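Local coordinates for protein mevalonate kinase (Staphylococcus aureus, PDB 2X7I) that probably catalyses the ATP-dependent phosphorylation of mevalonate to 5-phosphomevalonate, an early step in making isoprenoid precursors, at residues E27-V32 with S144-Q149; V23-P28 with G162-L167; K291-E294 with H300-I303; D68-L73 with A105-A110; A110-S115 with E126-K131. One frame throughout, in Å; residues are numbered along the deposited sequence.

In the fold
Interactions 1 and 4 are buried and 5 is partly so; 1 and 5 are mainly apolar, and 4 adds a carboxylate against a valine. Interactions 1 and 2 share E27 and P28, their centres 7 Å apart; yet 1 is aliphatic contact between helix and sheet, whereas 2, at the surface, sets a ring edge against backbone and adds a water. Interactions 4 and 5 meet at A110 and use successive turns of helix 103-119, which faces helix 70-80 and then helix 125-140. Interaction 3 stands apart in the other sheet, about 25 Å between centres from interaction 1, and is the one whose segments are joined by a direct hydrogen bond.

Interaction 1. Residues E27-V32 with S144-Q149; sequences EPAIAV and SGIDTQ
I146 lays the end of its side chain over the methyl groups of A31 and A29. Its CG1 is 3.8 Å from A31 CB, and CD1 continues past that methyl, lying 3.9 Å from A31 CB and 4.2 Å from A29 CB. The first torsion, -169°, places CG1 opposite the backbone N, and the second (163°) keeps the chain extended, so the branch projects from the helix towards the strand. The contact is purely apolar: no hydrogen bond links the two segments, and the 113 Å² they bury comes almost wholly from these three residues. A29 and A31 are two positions apart on strand 29-45, which puts both methyls on the helix side, while I30 between them points the other way and packs on V214, A217 and I221 of helix 203-222. This is the layered build of the GHMP-kinase fold, a sheet with helices against it; here strand 29-45 pairs antiparallel with strand 157-160, through backbone bonds of A29 to F159 and A31 to V157, and I146 also touches both of those partners. Consistent with the short alanine side chains, the CA atoms of A31 and I146 are 7.2 Å apart. S144 caps the start of the helix: S144 OG accepts a weak bond from D147 N at 3.5 Å, and T148 N bonds to S144 O at 3.0 Å in the first turn. One residue beyond I146, D147 turns its CB away from the strand, and D147 OD2 forms a salt bridge with K14 on strand 6-16.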
# COMPACT_ATOMS: atom_id res chain seq x y z
N GLU A 27 -14.51 -11.22 -1.48
CA GLU A 27 -13.42 -11.96 -0.84
C GLU A 27 -13.03 -11.23 0.46
O GLU A 27 -13.04 -10.00 0.49
CB GLU A 27 -12.22 -12.02 -1.79
CG GLU A 27 -12.53 -12.65 -3.16
CD GLU A 27 -11.40 -12.49 -4.18
OE1 GLU A 27 -10.63 -11.53 -4.09
OE2 GLU A 27 -11.31 -13.31 -5.11
N PRO A 28 -12.67 -11.97 1.53
CA PRO A 28 -12.34 -11.30 2.79
C PRO A 28 -11.00 -10.56 2.82
O PRO A 28 -9.99 -11.06 2.30
CB PRO A 28 -12.32 -12.45 3.81
CG PRO A 28 -12.87 -13.61 3.12
CD PRO A 28 -12.60 -13.43 1.67
N ALA A 29 -11.00 -9.37 3.42
CA ALA A 29 -9.80 -8.57 3.55
C ALA A 29 -9.98 -7.43 4.57
O ALA A 29 -11.08 -6.95 4.80
CB ALA A 29 -9.41 -7.99 2.18
N ILE A 30 -8.86 -7.01 5.17
CA ILE A 30 -8.81 -5.77 5.91
C ILE A 30 -7.66 -4.90 5.39
O ILE A 30 -6.49 -5.23 5.57
CB ILE A 30 -8.65 -6.00 7.42
CG1 ILE A 30 -9.91 -6.70 7.96
CG2 ILE A 30 -8.39 -4.67 8.14
CD1 ILE A 30 -10.31 -6.29 9.35
N ALA A 31 -8.02 -3.80 4.74
CA ALA A 31 -7.05 -2.84 4.23
C ALA A 31 -7.03 -1.61 5.13
O ALA A 31 -8.07 -1.22 5.67
CB ALA A 31 -7.40 -2.45 2.82
N VAL A 32 -5.85 -1.01 5.30
CA VAL A 32 -5.71 0.22 6.07
C VAL A 32 -4.75 1.15 5.34
O VAL A 32 -3.90 0.67 4.58
CB VAL A 32 -5.15 -0.02 7.51
CG1 VAL A 32 -6.08 -0.90 8.30
CG2 VAL A 32 -3.74 -0.61 7.45
N SER A 144 -8.29 -0.70 -8.43
CA SER A 144 -8.45 -1.43 -7.19
C SER A 144 -9.41 -0.63 -6.32
O SER A 144 -9.03 0.39 -5.76
CB SER A 144 -7.10 -1.65 -6.50
OG SER A 144 -7.28 -2.36 -5.28
N GLY A 145 -10.66 -1.08 -6.26
CA GLY A 145 -11.68 -0.42 -5.46
C GLY A 145 -11.31 -0.30 -3.99
O GLY A 145 -11.47 0.77 -3.38
N ILE A 146 -10.80 -1.39 -3.41
CA ILE A 146 -10.44 -1.38 -1.99
C ILE A 146 -9.28 -0.42 -1.70
O ILE A 146 -9.33 0.33 -0.73
CB ILE A 146 -10.15 -2.81 -1.45
CG1 ILE A 146 -10.04 -2.77 0.08
CG2 ILE A 146 -8.88 -3.40 -2.06
CD1 ILE A 146 -10.17 -4.15 0.75
N ASP A 147 -8.25 -0.44 -2.55
CA ASP A 147 -7.07 0.41 -2.37
C ASP A 147 -7.47 1.88 -2.47
O ASP A 147 -7.14 2.68 -1.60
CB ASP A 147 -5.98 0.13 -3.42
CG ASP A 147 -5.40 -1.29 -3.34
OD1 ASP A 147 -5.92 -2.15 -2.58
OD2 ASP A 147 -4.39 -1.55 -4.06
N THR A 148 -8.22 2.24 -3.50
CA THR A 148 -8.62 3.62 -3.71
C THR A 148 -9.51 4.15 -2.57
O THR A 148 -9.32 5.26 -2.09
CB THR A 148 -9.33 3.82 -5.06
OG1 THR A 148 -8.52 3.30 -6.12
CG2 THR A 148 -9.60 5.31 -5.31
N GLN A 149 -10.48 3.35 -2.14
CA GLN A 149 -11.37 3.75 -1.07
C GLN A 149 -10.62 3.88 0.27
O GLN A 149 -10.83 4.84 1.00
CB GLN A 149 -12.56 2.79 -0.95
CG GLN A 149 -13.49 3.05 0.24
CD GLN A 149 -14.11 4.44 0.26
OE1 GLN A 149 -14.06 5.17 -0.73
NE2 GLN A 149 -14.74 4.80 1.39

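Interaction 2. Residues V23-P28 with G162-L167; sequences VTFGEP and GHAETL
F25 sets the edge of its ring against G162 and the start of strand 163-166. F25 CZ lies 3.5 Å from G162 O, F25 CE1 is 3.7 Å from H163 C, and F25 CD1 is 4.0 Å from A164 CB, the one apolar side-chain pair. A164 N sits in the plane of the ring; the backbone thus lies at the ring's edge and not over a face. A first torsion of 172°, with CG trans to the main-chain nitrogen, carries the ring out of the loop to reach its partners. Polar contact between the segments is indirect. Water 1 accepts from G26 N at 3.0 Å and donates to H163 O at 3.2 Å, bridging two backbones. Within the loop, E27 N bonds to T24 O, and T24 N gives a hydrogen bond to E27 OE1 (3.0 Å, N-H...O 160°) from above the carboxylate plane, fastening the ends of the loop a second time. G26, at phi 105°, has a conformation that suits glycine. These features describe a type II beta turn, T24 to E27, whose F25 leans on the outer strand of the 157-160/163-166 hairpin at the protein surface.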
# COMPACT_ATOMS: atom_id res chain seq x y z
N VAL A 23 -7.30 -8.02 -3.77
CA VAL A 23 -8.59 -8.54 -3.35
C VAL A 23 -9.72 -7.82 -4.07
O VAL A 23 -9.59 -6.65 -4.43
CB VAL A 23 -8.78 -8.42 -1.84
CG1 VAL A 23 -8.75 -6.95 -1.41
CG2 VAL A 23 -10.06 -9.08 -1.43
N THR A 24 -10.80 -8.54 -4.31
CA THR A 24 -11.97 -8.00 -4.98
C THR A 24 -13.15 -8.16 -4.05
O THR A 24 -13.14 -9.03 -3.15
CB THR A 24 -12.22 -8.72 -6.31
OG1 THR A 24 -13.04 -7.89 -7.14
CG2 THR A 24 -12.89 -10.06 -6.08
N PHE A 25 -14.18 -7.34 -4.25
CA PHE A 25 -15.38 -7.47 -3.45
C PHE A 25 -15.90 -8.90 -3.50
O PHE A 25 -15.93 -9.53 -4.56
CB PHE A 25 -16.47 -6.52 -3.92
CG PHE A 25 -17.79 -6.76 -3.25
CD1 PHE A 25 -17.97 -6.40 -1.93
CD2 PHE A 25 -18.83 -7.39 -3.92
CE1 PHE A 25 -19.17 -6.64 -1.29
CE2 PHE A 25 -20.04 -7.62 -3.30
CZ PHE A 25 -20.21 -7.25 -1.99
N GLY A 26 -16.32 -9.40 -2.34
CA GLY A 26 -16.77 -10.78 -2.22
C GLY A 26 -15.76 -11.66 -1.52
O GLY A 26 -16.11 -12.70 -1.02
N GLU A 27 -14.51 -11.22 -1.48
CA GLU A 27 -13.42 -11.96 -0.84
C GLU A 27 -13.03 -11.23 0.46
O GLU A 27 -13.04 -10.00 0.49
CB GLU A 27 -12.22 -12.02 -1.79
CG GLU A 27 -12.53 -12.65 -3.16
CD GLU A 27 -11.40 -12.49 -4.18
OE1 GLU A 27 -10.63 -11.53 -4.09
OE2 GLU A 27 -11.31 -13.31 -5.11
N PRO A 28 -12.67 -11.97 1.53
CA PRO A 28 -12.34 -11.30 2.79
C PRO A 28 -11.00 -10.56 2.82
O PRO A 28 -9.99 -11.06 2.30
CB PRO A 28 -12.32 -12.45 3.81
CG PRO A 28 -12.87 -13.61 3.12
CD PRO A 28 -12.60 -13.43 1.67
N GLY A 162 -20.73 -11.27 1.59
CA GLY A 162 -21.41 -10.48 0.56
C GLY A 162 -21.61 -9.02 0.92
O GLY A 162 -22.50 -8.36 0.38
N HIS A 163 -20.78 -8.50 1.82
CA HIS A 163 -20.86 -7.09 2.21
C HIS A 163 -19.48 -6.47 2.41
O HIS A 163 -18.49 -7.18 2.58
CB HIS A 163 -21.75 -6.90 3.45
CG HIS A 163 -21.22 -7.49 4.72
ND1 HIS A 163 -20.45 -6.77 5.61
CD2 HIS A 163 -21.39 -8.71 5.28
CE1 HIS A 163 -20.15 -7.54 6.65
NE2 HIS A 163 -20.70 -8.72 6.47
N ALA A 164 -19.42 -5.14 2.35
CA ALA A 164 -18.19 -4.38 2.61
C ALA A 164 -18.50 -3.11 3.41
O ALA A 164 -19.57 -2.53 3.25
CB ALA A 164 -17.49 -4.02 1.31
N GLU A 165 -17.58 -2.71 4.28
CA GLU A 165 -17.79 -1.54 5.14
C GLU A 165 -16.52 -0.72 5.25
O GLU A 165 -15.41 -1.23 5.07
CB GLU A 165 -18.21 -1.96 6.55
CG GLU A 165 -19.36 -2.97 6.63
CD GLU A 165 -20.67 -2.43 6.09
OE1 GLU A 165 -21.52 -3.25 5.66
OE2 GLU A 165 -20.86 -1.19 6.09
N THR A 166 -16.70 0.56 5.56
CA THR A 166 -15.59 1.45 5.87
C THR A 166 -15.63 1.71 7.35
O THR A 166 -16.64 2.17 7.87
CB THR A 166 -15.69 2.77 5.10
OG1 THR A 166 -15.47 2.52 3.70
CG2 THR A 166 -14.65 3.78 5.60
N LEU A 167 -14.55 1.38 8.05
CA LEU A 167 -14.53 1.51 9.51
C LEU A 167 -14.14 2.94 9.91
O LEU A 167 -13.89 3.79 9.06
CB LEU A 167 -13.55 0.49 10.11
CG LEU A 167 -13.71 -0.98 9.68
CD1 LEU A 167 -12.70 -1.87 10.39
CD2 LEU A 167 -15.13 -1.50 9.92
O HOH W 1 -16.51 -8.62 0.54

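Interaction 3. Residues K291-E294 with H300-I303; sequences KAVE and HTWI
T301 and E294 bury the most surface here, 58 and 50 Å², and V293 adds a smaller apolar share. They join helix 283-295 to the strand that follows it, 300-305, an outermost strand of a four-stranded antiparallel sheet. With strand order 2-3-1-4 and helices packed on it, this is the ferredoxin-like layout of the C-terminal GHMP-kinase domain, and the pair belongs to its last helix-to-strand connection. T301 points its CB at the helix and uses both branches, CG2 on V293 and E294, OG1 on E294. Its CG2 meets V293 CG1 tip to tip at 3.7 Å, and the same methyl lies 3.9 Å from E294 CD. The other branch, OG1, donates to E294 OE1 at 2.7 Å; a first torsion of 58° sets OG1 between the backbone N and the carbonyl carbon, facing the glutamate. That oxygen is met from well above the carboxylate plane, 68° out of it. In E294 the bend at the second torsion (-102°) brings the carboxylate to T301, though CB does not point straight at the strand. V293 faces inward and is buried, touching I179 on the central strand 175-180 and L253 of helix 248-259. On either side of T301, the CB atoms of H300 and W302 point away from the helix; W302 meets F34 edge-to-face. OE1 of E294 has a second donor besides the threonine: water 2 bonds to it at 2.6 Å while accepting from T301 N at 3.1 Å.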
# COMPACT_ATOMS: atom_id res chain seq x y z
N LYS A 291 16.67 -2.14 12.37
CA LYS A 291 18.10 -2.28 12.22
C LYS A 291 18.54 -3.74 12.11
O LYS A 291 19.33 -4.08 11.23
CB LYS A 291 18.85 -1.58 13.35
CG LYS A 291 18.76 -0.03 13.35
CD LYS A 291 19.12 0.62 11.99
CE LYS A 291 20.09 1.82 12.14
NZ LYS A 291 19.96 2.61 13.40
N ALA A 292 18.01 -4.60 12.97
CA ALA A 292 18.36 -6.03 12.94
C ALA A 292 17.96 -6.71 11.63
O ALA A 292 18.68 -7.58 11.13
CB ALA A 292 17.73 -6.75 14.12
N VAL A 293 16.81 -6.32 11.07
CA VAL A 293 16.28 -6.93 9.85
C VAL A 293 16.98 -6.41 8.59
O VAL A 293 17.16 -7.15 7.63
CB VAL A 293 14.73 -6.76 9.73
CG1 VAL A 293 14.36 -5.34 9.35
CG2 VAL A 293 14.18 -7.71 8.72
N GLU A 294 17.36 -5.13 8.60
CA GLU A 294 18.15 -4.54 7.51
C GLU A 294 19.55 -5.16 7.51
O GLU A 294 20.05 -5.57 6.46
CB GLU A 294 18.28 -3.02 7.70
CG GLU A 294 16.95 -2.26 7.75
CD GLU A 294 16.59 -1.55 6.46
OE1 GLU A 294 16.10 -0.39 6.55
OE2 GLU A 294 16.78 -2.13 5.36
N HIS A 300 14.24 -3.18 2.17
CA HIS A 300 13.65 -1.88 2.54
C HIS A 300 12.68 -2.07 3.71
O HIS A 300 12.04 -3.12 3.83
CB HIS A 300 12.89 -1.25 1.36
CG HIS A 300 13.64 -1.29 0.06
ND1 HIS A 300 14.61 -0.37 -0.28
CD2 HIS A 300 13.56 -2.15 -0.98
CE1 HIS A 300 15.09 -0.66 -1.47
NE2 HIS A 300 14.46 -1.73 -1.93
N THR A 301 12.58 -1.06 4.57
CA THR A 301 11.68 -1.12 5.72
C THR A 301 10.95 0.19 5.98
O THR A 301 11.38 1.24 5.53
CB THR A 301 12.44 -1.54 7.01
OG1 THR A 301 13.50 -0.61 7.27
CG2 THR A 301 13.01 -2.95 6.87
N TRP A 302 9.82 0.10 6.67
CA TRP A 302 9.06 1.27 7.14
C TRP A 302 8.50 1.01 8.53
O TRP A 302 8.18 -0.13 8.88
CB TRP A 302 7.88 1.57 6.21
CG TRP A 302 8.20 1.83 4.77
CD1 TRP A 302 8.35 3.04 4.17
CD2 TRP A 302 8.36 0.85 3.73
NE1 TRP A 302 8.60 2.88 2.82
CE2 TRP A 302 8.61 1.55 2.53
CE3 TRP A 302 8.32 -0.54 3.71
CZ2 TRP A 302 8.83 0.89 1.32
CZ3 TRP A 302 8.52 -1.19 2.51
CH2 TRP A 302 8.78 -0.48 1.33
N ILE A 303 8.35 2.07 9.31
CA ILE A 303 7.69 1.98 10.60
C ILE A 303 6.36 2.71 10.51
O ILE A 303 6.31 3.90 10.19
CB ILE A 303 8.55 2.58 11.73
CG1 ILE A 303 9.82 1.74 11.95
CG2 ILE A 303 7.75 2.65 13.03
CD1 ILE A 303 10.82 2.35 12.91
O HOH W 2 14.97 0.86 4.52

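Interaction 4. Residues D68-L73 with A105-A110; sequences DHLKSL and AAVAVA
A carboxylate oxygen rests against a valine: D68 OD2 lies 3.7 Å from both CB and CG2 of V107 and 3.9 Å from V107 CG1, an approach of polar atom to hydrocarbon without any hydrogen bond between the segments. The second contact is apolar. L70 CD2 meets V107 CG1 tip to tip at a modelled 3.3 Å, so short for two carbons that its exact closeness is doubtful, while L70 CD1 is at 4.0 Å from the same methyl. V107 therefore carries the interface, 66 Å² of it: CG1 meets both the leucine and the acid, CB and CG2 the acid. Between those two residues H69 centres an inverse gamma turn, with a weak bond from L70 N to D68 O, that leads into helix 70-80. D68 also touches A139, and H69 bonds through its backbone to A139, on helix 125-140. The D68 side chain is about 4 Å from a bound citrate, probably from crystallisation. V107 also touches I39 of strand 29-45. The contact joins the lead-in to helix 70-80 to helix 103-119 in the N-terminal GHMP-kinase domain, the latter a helix whose first turn includes the serines of the family's glycine- and serine-rich motif.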
# COMPACT_ATOMS: atom_id res chain seq x y z
N ASP A 68 3.26 0.70 -14.37
CA ASP A 68 2.36 1.83 -14.10
C ASP A 68 2.68 2.99 -15.06
O ASP A 68 3.65 3.71 -14.86
CB ASP A 68 2.49 2.28 -12.64
CG ASP A 68 1.27 3.03 -12.14
OD1 ASP A 68 0.20 2.96 -12.77
OD2 ASP A 68 1.37 3.70 -11.10
N HIS A 69 1.85 3.15 -16.08
CA HIS A 69 2.19 3.98 -17.23
C HIS A 69 1.67 5.39 -17.04
O HIS A 69 0.59 5.74 -17.50
CB HIS A 69 1.61 3.35 -18.51
CG HIS A 69 1.98 1.91 -18.69
ND1 HIS A 69 1.07 0.95 -19.07
CD2 HIS A 69 3.16 1.27 -18.54
CE1 HIS A 69 1.68 -0.22 -19.15
NE2 HIS A 69 2.95 -0.05 -18.83
N LEU A 70 2.48 6.21 -16.37
CA LEU A 70 2.11 7.57 -16.00
C LEU A 70 2.03 8.50 -17.21
O LEU A 70 1.26 9.46 -17.21
CB LEU A 70 3.10 8.14 -14.97
CG LEU A 70 3.45 7.20 -13.80
CD1 LEU A 70 4.14 7.97 -12.68
CD2 LEU A 70 2.22 6.48 -13.27
N LYS A 71 2.80 8.20 -18.25
CA LYS A 71 2.75 8.96 -19.50
C LYS A 71 1.34 8.99 -20.10
O LYS A 71 0.94 9.99 -20.69
CB LYS A 71 3.76 8.39 -20.52
CG LYS A 71 5.19 8.75 -20.16
CD LYS A 71 6.25 8.07 -21.03
CE LYS A 71 7.61 8.77 -20.80
NZ LYS A 71 8.78 8.14 -21.49
N SER A 72 0.59 7.90 -19.92
CA SER A 72 -0.80 7.85 -20.34
C SER A 72 -1.69 8.82 -19.57
O SER A 72 -2.59 9.44 -20.15
CB SER A 72 -1.37 6.42 -20.22
OG SER A 72 -0.83 5.59 -21.24
N LEU A 73 -1.46 8.94 -18.25
CA LEU A 73 -2.24 9.88 -17.45
C LEU A 73 -1.97 11.33 -17.88
O LEU A 73 -2.89 12.13 -17.96
CB LEU A 73 -1.94 9.72 -15.95
CG LEU A 73 -2.28 8.37 -15.31
CD1 LEU A 73 -2.14 8.44 -13.79
CD2 LEU A 73 -3.67 7.87 -15.73
N ALA A 105 -2.59 2.79 -7.13
CA ALA A 105 -3.66 3.63 -6.60
C ALA A 105 -3.12 4.94 -6.01
O ALA A 105 -3.73 5.99 -6.19
CB ALA A 105 -4.47 2.87 -5.58
N ALA A 106 -1.98 4.87 -5.33
CA ALA A 106 -1.34 6.06 -4.77
C ALA A 106 -1.00 7.10 -5.85
O ALA A 106 -1.37 8.27 -5.73
CB ALA A 106 -0.10 5.68 -3.98
N VAL A 107 -0.28 6.66 -6.89
CA VAL A 107 0.04 7.52 -8.02
C VAL A 107 -1.23 8.15 -8.60
O VAL A 107 -1.27 9.36 -8.87
CB VAL A 107 0.83 6.73 -9.13
CG1 VAL A 107 0.92 7.52 -10.42
CG2 VAL A 107 2.24 6.39 -8.64
N ALA A 108 -2.28 7.34 -8.74
CA ALA A 108 -3.52 7.81 -9.35
C ALA A 108 -4.22 8.85 -8.48
O ALA A 108 -4.71 9.85 -9.00
CB ALA A 108 -4.44 6.66 -9.66
N VAL A 109 -4.28 8.62 -7.18
CA VAL A 109 -4.89 9.58 -6.25
C VAL A 109 -4.07 10.89 -6.21
O VAL A 109 -4.65 11.98 -6.22
CB VAL A 109 -5.03 8.98 -4.84
CG1 VAL A 109 -5.47 10.03 -3.81
CG2 VAL A 109 -6.03 7.81 -4.87
N ALA A 110 -2.74 10.77 -6.17
CA ALA A 110 -1.85 11.92 -6.18
C ALA A 110 -1.96 12.71 -7.48
O ALA A 110 -2.05 13.94 -7.47
CB ALA A 110 -0.43 11.47 -5.97

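Interaction 5. Residues A110-S115 with E126-K131; sequences AFVRAS and EELIEK
V112 can be followed outward from helix 103-119: its CB is already 3.7 Å from L128 CD1, its CG1 closes on the same methyl at 3.5 Å, a snug fit, and CG1 also reaches K131 CB at 3.9 Å. The other branch, CG2, lies 4.0 Å from K131 CB. Both tips are thus spent on one turn of the opposing helix, L128 and K131 being three residues apart, while the rest of the lysine chain leads away. L128 spreads its own methyls: CD1 goes to V112, and CD2 approaches the R113 guanidinium obliquely, 3.4 Å from R113 NE and 3.7 Å from R113 NH2. The arginine's polar bond lies beyond this contact, R113 NH1 to E10 O. The axes of 110-115 and 126-131 come within 9.8 Å at an angle of 124°, closer to antiparallel than to parallel. No hydrogen bond links these two segments; a little further along, E127 OE1 bonds to Y116 OH. Within helix 103-119, S115 OG donates to F111 O, which S115 N meets from the opposite face. L128 also rests on V109 and on V152 of helix 145-153; on other sides, A114 meets V41 and I43 of strand 29-45, and F111 packs on helix 70-80.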
# COMPACT_ATOMS: atom_id res chain seq x y z
N ALA A 110 -2.74 10.77 -6.17
CA ALA A 110 -1.85 11.92 -6.18
C ALA A 110 -1.96 12.71 -7.48
O ALA A 110 -2.05 13.94 -7.47
CB ALA A 110 -0.43 11.47 -5.97
N PHE A 111 -1.97 11.99 -8.60
CA PHE A 111 -2.04 12.65 -9.89
C PHE A 111 -3.37 13.41 -10.09
O PHE A 111 -3.38 14.52 -10.64
CB PHE A 111 -1.83 11.67 -11.04
CG PHE A 111 -1.82 12.33 -12.37
CD1 PHE A 111 -0.67 12.93 -12.85
CD2 PHE A 111 -2.98 12.42 -13.12
CE1 PHE A 111 -0.67 13.59 -14.07
CE2 PHE A 111 -2.98 13.07 -14.33
CZ PHE A 111 -1.83 13.65 -14.81
N VAL A 112 -4.47 12.80 -9.66
CA VAL A 112 -5.79 13.42 -9.81
C VAL A 112 -5.90 14.66 -8.92
O VAL A 112 -6.39 15.68 -9.36
CB VAL A 112 -6.94 12.46 -9.47
CG1 VAL A 112 -8.26 13.24 -9.35
CG2 VAL A 112 -7.04 11.36 -10.52
N ARG A 113 -5.44 14.56 -7.68
CA ARG A 113 -5.36 15.70 -6.79
C ARG A 113 -4.56 16.86 -7.41
O ARG A 113 -5.05 17.98 -7.49
CB ARG A 113 -4.75 15.27 -5.45
CG ARG A 113 -5.74 14.57 -4.55
CD ARG A 113 -5.10 13.95 -3.31
NE ARG A 113 -6.13 13.51 -2.37
CZ ARG A 113 -5.96 12.64 -1.38
NH1 ARG A 113 -4.78 12.08 -1.15
NH2 ARG A 113 -6.99 12.33 -0.61
N ALA A 114 -3.33 16.57 -7.84
CA ALA A 114 -2.48 17.54 -8.52
C ALA A 114 -3.19 18.18 -9.71
O ALA A 114 -3.08 19.39 -9.93
CB ALA A 114 -1.19 16.87 -8.98
N SER A 115 -3.91 17.36 -10.47
CA SER A 115 -4.60 17.81 -11.68
C SER A 115 -5.66 18.84 -11.37
O SER A 115 -5.73 19.88 -12.02
CB SER A 115 -5.26 16.63 -12.41
OG SER A 115 -4.29 15.68 -12.82
N GLU A 126 -15.97 11.45 -3.68
CA GLU A 126 -16.51 10.52 -4.68
C GLU A 126 -15.99 10.81 -6.09
O GLU A 126 -15.82 9.89 -6.88
CB GLU A 126 -18.04 10.47 -4.67
CG GLU A 126 -18.61 9.10 -4.27
CD GLU A 126 -18.27 7.99 -5.28
OE1 GLU A 126 -18.27 8.24 -6.51
OE2 GLU A 126 -18.03 6.85 -4.84
N GLU A 127 -15.73 12.08 -6.40
CA GLU A 127 -15.15 12.46 -7.68
C GLU A 127 -13.72 11.92 -7.82
O GLU A 127 -13.34 11.37 -8.85
CB GLU A 127 -15.18 13.99 -7.83
CG GLU A 127 -15.05 14.48 -9.24
CD GLU A 127 -15.45 15.95 -9.42
OE1 GLU A 127 -15.25 16.48 -10.55
OE2 GLU A 127 -15.96 16.57 -8.44
N LEU A 128 -12.94 12.08 -6.75
CA LEU A 128 -11.59 11.54 -6.68
C LEU A 128 -11.60 10.03 -6.85
O LEU A 128 -10.77 9.49 -7.56
CB LEU A 128 -10.94 11.92 -5.34
CG LEU A 128 -9.53 11.42 -5.05
CD1 LEU A 128 -8.62 11.62 -6.28
CD2 LEU A 128 -8.95 12.11 -3.78
N ILE A 129 -12.54 9.37 -6.16
CA ILE A 129 -12.70 7.92 -6.23
C ILE A 129 -12.90 7.47 -7.68
O ILE A 129 -12.19 6.58 -8.15
CB ILE A 129 -13.92 7.43 -5.40
CG1 ILE A 129 -13.69 7.62 -3.89
CG2 ILE A 129 -14.21 5.96 -5.70
CD1 ILE A 129 -12.55 6.79 -3.36
N GLU A 130 -13.86 8.10 -8.36
CA GLU A 130 -14.15 7.79 -9.75
C GLU A 130 -12.95 8.04 -10.67
O GLU A 130 -12.59 7.18 -11.46
CB GLU A 130 -15.34 8.61 -10.25
CG GLU A 130 -16.65 8.38 -9.47
CD GLU A 130 -17.31 7.07 -9.80
OE1 GLU A 130 -16.89 6.41 -10.76
OE2 GLU A 130 -18.25 6.71 -9.09
N LYS A 131 -12.34 9.22 -10.55
CA LYS A 131 -11.24 9.59 -11.43
C LYS A 131 -9.97 8.77 -11.15
O LYS A 131 -9.25 8.43 -12.07
CB LYS A 131 -10.93 11.08 -11.30
CG LYS A 131 -11.94 12.00 -11.97
CD LYS A 131 -11.61 12.23 -13.44
CE LYS A 131 -12.28 13.51 -13.97
NZ LYS A 131 -12.36 13.55 -15.47